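Local atomic coordinates of MAU2 chromatid cohesion factor homolog (Saccharomyces cerevisiae, PDB entry 4XDN), a protein that takes part in sister chromatid cohesion, forming with SCC2 a complex required for the association of cohesin with chromosomes. Residues 259-264 with 322-327; 269-274 with 329-334. One frame throughout, in Å; residues are numbered along the deposited sequence.

Contact 1. Residues 259-264 with 322-327; sequences LEMVIQ and NILLLL
Two successive bends in the Met261 side chain, chi2 -68° and chi3 -66°, carry CE across to helix 317-331, where Leu324 and Leu327, one turn apart, receive it. The contact is a near-parallel helix pair in a TPR-like array of stacked helices, joining helix 250-266 to helix 317-331. The evidence is an angle of 11° between the N-to-C directions of the short segments, with a closest axis approach of 10.8 Å. At that separation the backbones stand well apart, and the long thioether arm bridges the gap. Met261 CE lies 3.9 Å from Leu324 CD1 and equally 3.9 Å from Leu327 CB, so one methyl touches both leucines. The Met261 and Leu324 side chains cross at about a right angle; Met261 CG also approaches Leu324 CD1, at 4.0 Å. All the touching groups are buried and apolar, and the contact rests on van der Waals packing. Leu324 also leans on Phe278 of helix 272-291, while Val262 meets Leu226 of helix 212-228 and an apolar side chain of another protein's chain, probably SCC2. Leu327 CD1 touches both Met261 CB and Val262 CG2, 4.1 Å from each.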
# COMPACT_ATOMS: atom_id res chain seq x y z
N LEU A 259 5.59 -9.12 -4.42
CA LEU A 259 5.07 -9.37 -3.09
C LEU A 259 6.14 -9.96 -2.18
O LEU A 259 6.18 -9.67 -0.99
CB LEU A 259 3.85 -10.30 -3.15
CG LEU A 259 2.58 -9.70 -3.75
CD1 LEU A 259 1.47 -10.75 -3.77
CD2 LEU A 259 2.13 -8.47 -2.99
N GLU A 260 7.02 -10.78 -2.75
CA GLU A 260 8.11 -11.36 -1.99
C GLU A 260 9.10 -10.28 -1.57
O GLU A 260 9.72 -10.37 -0.52
CB GLU A 260 8.81 -12.45 -2.80
CG GLU A 260 8.01 -13.75 -2.91
CD GLU A 260 8.71 -14.81 -3.74
OE1 GLU A 260 9.45 -14.45 -4.68
OE2 GLU A 260 8.52 -16.01 -3.45
N MET A 261 9.22 -9.24 -2.39
CA MET A 261 10.06 -8.09 -2.06
C MET A 261 9.46 -7.30 -0.91
O MET A 261 10.17 -6.89 0.01
CB MET A 261 10.24 -7.19 -3.29
CG MET A 261 11.49 -7.48 -4.10
SD MET A 261 13.01 -7.08 -3.21
CE MET A 261 12.87 -5.30 -3.08
N VAL A 262 8.15 -7.08 -0.96
CA VAL A 262 7.46 -6.33 0.08
C VAL A 262 7.52 -7.08 1.41
O VAL A 262 7.64 -6.47 2.47
CB VAL A 262 5.98 -6.07 -0.30
CG1 VAL A 262 5.23 -5.40 0.86
CG2 VAL A 262 5.90 -5.20 -1.54
N ILE A 263 7.44 -8.41 1.35
CA ILE A 263 7.52 -9.23 2.55
C ILE A 263 8.87 -9.01 3.23
O ILE A 263 8.93 -8.82 4.44
CB ILE A 263 7.31 -10.73 2.24
CG1 ILE A 263 5.84 -10.98 1.88
CG2 ILE A 263 7.67 -11.59 3.45
CD1 ILE A 263 5.58 -12.35 1.27
N GLN A 264 9.94 -9.04 2.45
CA GLN A 264 11.29 -8.83 2.98
C GLN A 264 11.42 -7.42 3.55
O GLN A 264 12.08 -7.21 4.57
CB GLN A 264 12.35 -9.05 1.90
CG GLN A 264 12.47 -10.50 1.45
CD GLN A 264 12.77 -11.44 2.59
OE1 GLN A 264 12.02 -12.38 2.85
NE2 GLN A 264 13.88 -11.20 3.29
N ASN A 322 10.41 0.42 -12.14
CA ASN A 322 10.26 1.65 -11.37
C ASN A 322 9.81 1.35 -9.94
O ASN A 322 10.34 1.92 -8.98
CB ASN A 322 9.25 2.57 -12.05
CG ASN A 322 9.28 3.99 -11.50
OD1 ASN A 322 10.34 4.58 -11.31
ND2 ASN A 322 8.10 4.53 -11.22
N ILE A 323 8.85 0.44 -9.79
CA ILE A 323 8.37 0.01 -8.48
C ILE A 323 9.48 -0.70 -7.72
O ILE A 323 9.70 -0.44 -6.54
CB ILE A 323 7.15 -0.94 -8.59
CG1 ILE A 323 5.94 -0.21 -9.19
CG2 ILE A 323 6.78 -1.53 -7.23
CD1 ILE A 323 5.33 0.88 -8.31
N LEU A 324 10.17 -1.61 -8.40
CA LEU A 324 11.23 -2.39 -7.76
C LEU A 324 12.36 -1.49 -7.27
O LEU A 324 12.94 -1.73 -6.21
CB LEU A 324 11.79 -3.43 -8.74
CG LEU A 324 13.01 -4.22 -8.26
CD1 LEU A 324 12.72 -4.93 -6.94
CD2 LEU A 324 13.46 -5.21 -9.32
N LEU A 325 12.66 -0.45 -8.03
CA LEU A 325 13.71 0.47 -7.66
C LEU A 325 13.29 1.27 -6.43
O LEU A 325 14.12 1.59 -5.57
CB LEU A 325 14.05 1.41 -8.82
CG LEU A 325 15.22 2.37 -8.59
CD1 LEU A 325 16.49 1.62 -8.20
CD2 LEU A 325 15.47 3.21 -9.83
N LEU A 326 12.00 1.57 -6.33
CA LEU A 326 11.47 2.27 -5.16
C LEU A 326 11.61 1.40 -3.92
O LEU A 326 12.12 1.85 -2.89
CB LEU A 326 10.01 2.66 -5.38
CG LEU A 326 9.29 3.31 -4.20
CD1 LEU A 326 9.92 4.65 -3.83
CD2 LEU A 326 7.81 3.49 -4.50
N LEU A 327 11.15 0.15 -4.02
CA LEU A 327 11.20 -0.78 -2.89
C LEU A 327 12.64 -1.00 -2.43
O LEU A 327 12.91 -1.03 -1.23
CB LEU A 327 10.57 -2.12 -3.27
CG LEU A 327 9.09 -2.10 -3.68
CD1 LEU A 327 8.63 -3.50 -4.05
CD2 LEU A 327 8.21 -1.52 -2.58

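Contact 2. Residues 269-274 with 329-334; sequences GNITDH and SVSYIV
Two donors of Thr272 grip Asn270 OD1, immediately flanking Ile271, whose side chain reaches across to Ser331 and Tyr332. The hydroxyl bond is the shorter, Thr272 OG1 to Asn270 OD1 at 2.7 Å, lying in the carbonyl plane on a lone pair. The amide bond, Thr272 N to Asn270 OD1 at 2.9 Å with an N-H...O angle of 153°, approaches from 43° above that plane. Since the amide two residues on is the donor, this is an Asx turn, and the bond caps the start of helix 272-291. Together the two bonds would be expected to fix the Asn270 amide and to steady the turn from which Ile271 projects.

With chi1 at 61°, Ile271 holds CG1 between its backbone N and carbonyl carbon, and the extended chain beyond delivers CD1 to the other segment. That single methyl makes the whole crossing: it lies 3.5 Å from Ser331 OG and 3.9 Å from Tyr332 OH, with Tyr332 CE1 at 4.1 Å. Both neighbouring hydroxyls have polar partners in Gln328, Ser331 OG bonding to its backbone O and Tyr332 OH to its NE2. CD1 therefore packs by van der Waals contact against two hydroxyls, each already bonded to Gln328, and against the nearby ring carbons of Tyr332. Within the second segment, Tyr332 N bonds to Ser329 O at 3.1 Å, an i to i-3 bond.

Around this meeting point, Ile271 rests on Met261 and Ser331 on Leu265, both of helix 250-266, while Tyr332 stacks edge-to-face with Phe343 of helix 339-360. The contact thus ties the entry to helix 272-291 to the last part of helix 317-331, with helices 250-266 and 339-360 alongside.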
# COMPACT_ATOMS: atom_id res chain seq x y z
N GLY A 269 14.17 -7.92 6.08
CA GLY A 269 15.05 -9.01 5.71
C GLY A 269 15.97 -8.60 4.58
O GLY A 269 15.87 -7.49 4.05
N ASN A 270 16.88 -9.50 4.20
CA ASN A 270 17.79 -9.24 3.10
C ASN A 270 17.11 -9.49 1.76
O ASN A 270 16.41 -10.49 1.58
CB ASN A 270 19.04 -10.13 3.23
CG ASN A 270 20.17 -9.67 2.33
OD1 ASN A 270 20.23 -10.05 1.15
ND2 ASN A 270 21.06 -8.86 2.87
N ILE A 271 17.32 -8.57 0.81
CA ILE A 271 16.64 -8.63 -0.49
C ILE A 271 17.56 -9.06 -1.63
O ILE A 271 17.15 -9.06 -2.79
CB ILE A 271 16.03 -7.25 -0.87
CG1 ILE A 271 17.12 -6.18 -0.96
CG2 ILE A 271 14.97 -6.85 0.15
CD1 ILE A 271 16.65 -4.88 -1.59
N THR A 272 18.80 -9.42 -1.31
CA THR A 272 19.78 -9.77 -2.34
C THR A 272 19.29 -10.93 -3.21
O THR A 272 19.32 -10.85 -4.43
CB THR A 272 21.14 -10.15 -1.72
OG1 THR A 272 21.62 -9.06 -0.92
CG2 THR A 272 22.17 -10.45 -2.80
N ASP A 273 18.85 -12.01 -2.57
CA ASP A 273 18.32 -13.16 -3.29
C ASP A 273 17.11 -12.77 -4.13
O ASP A 273 17.01 -13.13 -5.30
CB ASP A 273 17.94 -14.28 -2.33
CG ASP A 273 19.14 -14.92 -1.66
OD1 ASP A 273 20.23 -14.89 -2.26
OD2 ASP A 273 18.98 -15.45 -0.54
N HIS A 274 16.21 -12.01 -3.52
CA HIS A 274 14.97 -11.60 -4.18
C HIS A 274 15.24 -10.63 -5.32
O HIS A 274 14.49 -10.59 -6.30
CB HIS A 274 14.03 -10.98 -3.15
CG HIS A 274 13.59 -11.94 -2.09
ND1 HIS A 274 14.36 -12.24 -0.99
CD2 HIS A 274 12.46 -12.69 -1.98
CE1 HIS A 274 13.72 -13.12 -0.24
NE2 HIS A 274 12.57 -13.41 -0.81
N SER A 329 15.13 1.04 -2.76
CA SER A 329 15.63 2.28 -2.16
C SER A 329 15.07 2.47 -0.76
O SER A 329 15.79 2.90 0.15
CB SER A 329 15.27 3.48 -3.04
OG SER A 329 15.88 3.38 -4.32
N VAL A 330 13.79 2.17 -0.58
CA VAL A 330 13.15 2.27 0.73
C VAL A 330 13.83 1.32 1.72
O VAL A 330 14.01 1.65 2.89
CB VAL A 330 11.64 1.94 0.67
CG1 VAL A 330 11.05 1.82 2.07
CG2 VAL A 330 10.90 3.01 -0.11
N SER A 331 14.21 0.14 1.23
CA SER A 331 14.84 -0.87 2.07
C SER A 331 16.20 -0.40 2.58
O SER A 331 16.67 -0.88 3.61
CB SER A 331 15.01 -2.18 1.30
OG SER A 331 16.23 -2.21 0.59
N TYR A 332 16.82 0.53 1.87
CA TYR A 332 18.15 1.02 2.23
C TYR A 332 18.13 2.31 3.05
O TYR A 332 19.18 2.78 3.49
CB TYR A 332 18.99 1.26 0.97
CG TYR A 332 19.29 0.04 0.14
CD1 TYR A 332 19.29 -1.24 0.69
CD2 TYR A 332 19.60 0.17 -1.21
CE1 TYR A 332 19.57 -2.35 -0.09
CE2 TYR A 332 19.88 -0.94 -1.99
CZ TYR A 332 19.87 -2.19 -1.43
OH TYR A 332 20.15 -3.29 -2.20
N ILE A 333 16.95 2.88 3.25
CA ILE A 333 16.83 4.16 3.96
C ILE A 333 17.47 4.08 5.34
O ILE A 333 18.25 4.96 5.72
CB ILE A 333 15.35 4.58 4.14
CG1 ILE A 333 14.66 4.73 2.78
CG2 ILE A 333 15.25 5.88 4.94
CD1 ILE A 333 15.11 5.92 1.96
N VAL A 334 17.14 3.03 6.09
CA VAL A 334 17.61 2.88 7.46
C VAL A 334 19.13 2.83 7.53
O VAL A 334 19.73 3.27 8.51
CB VAL A 334 17.01 1.61 8.12
CG1 VAL A 334 17.53 0.34 7.45
CG2 VAL A 334 17.30 1.59 9.62

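How the contacts relate
Both contacts use helix 317-331, and their centres lie 8 Å apart. Contact 1 sits nearer the centre of the chain, about 10 Å from it against 15 Å, and every touching residue is buried; in contact 2 Tyr332 is partly exposed. Both are buried contacts overall, but contact 1 is wholly apolar, whereas in contact 2 a methyl meets two hydroxyls and the ring carbons of a tyrosine. Helices 250-266 and 272-291 follow one another, and Gln264 O lies 2.7 Å from Gly269 N, a probable hydrogen bond at the connection. His274 packs on Glu260 and Gln264, so the first segments of the two contacts are also in direct touch.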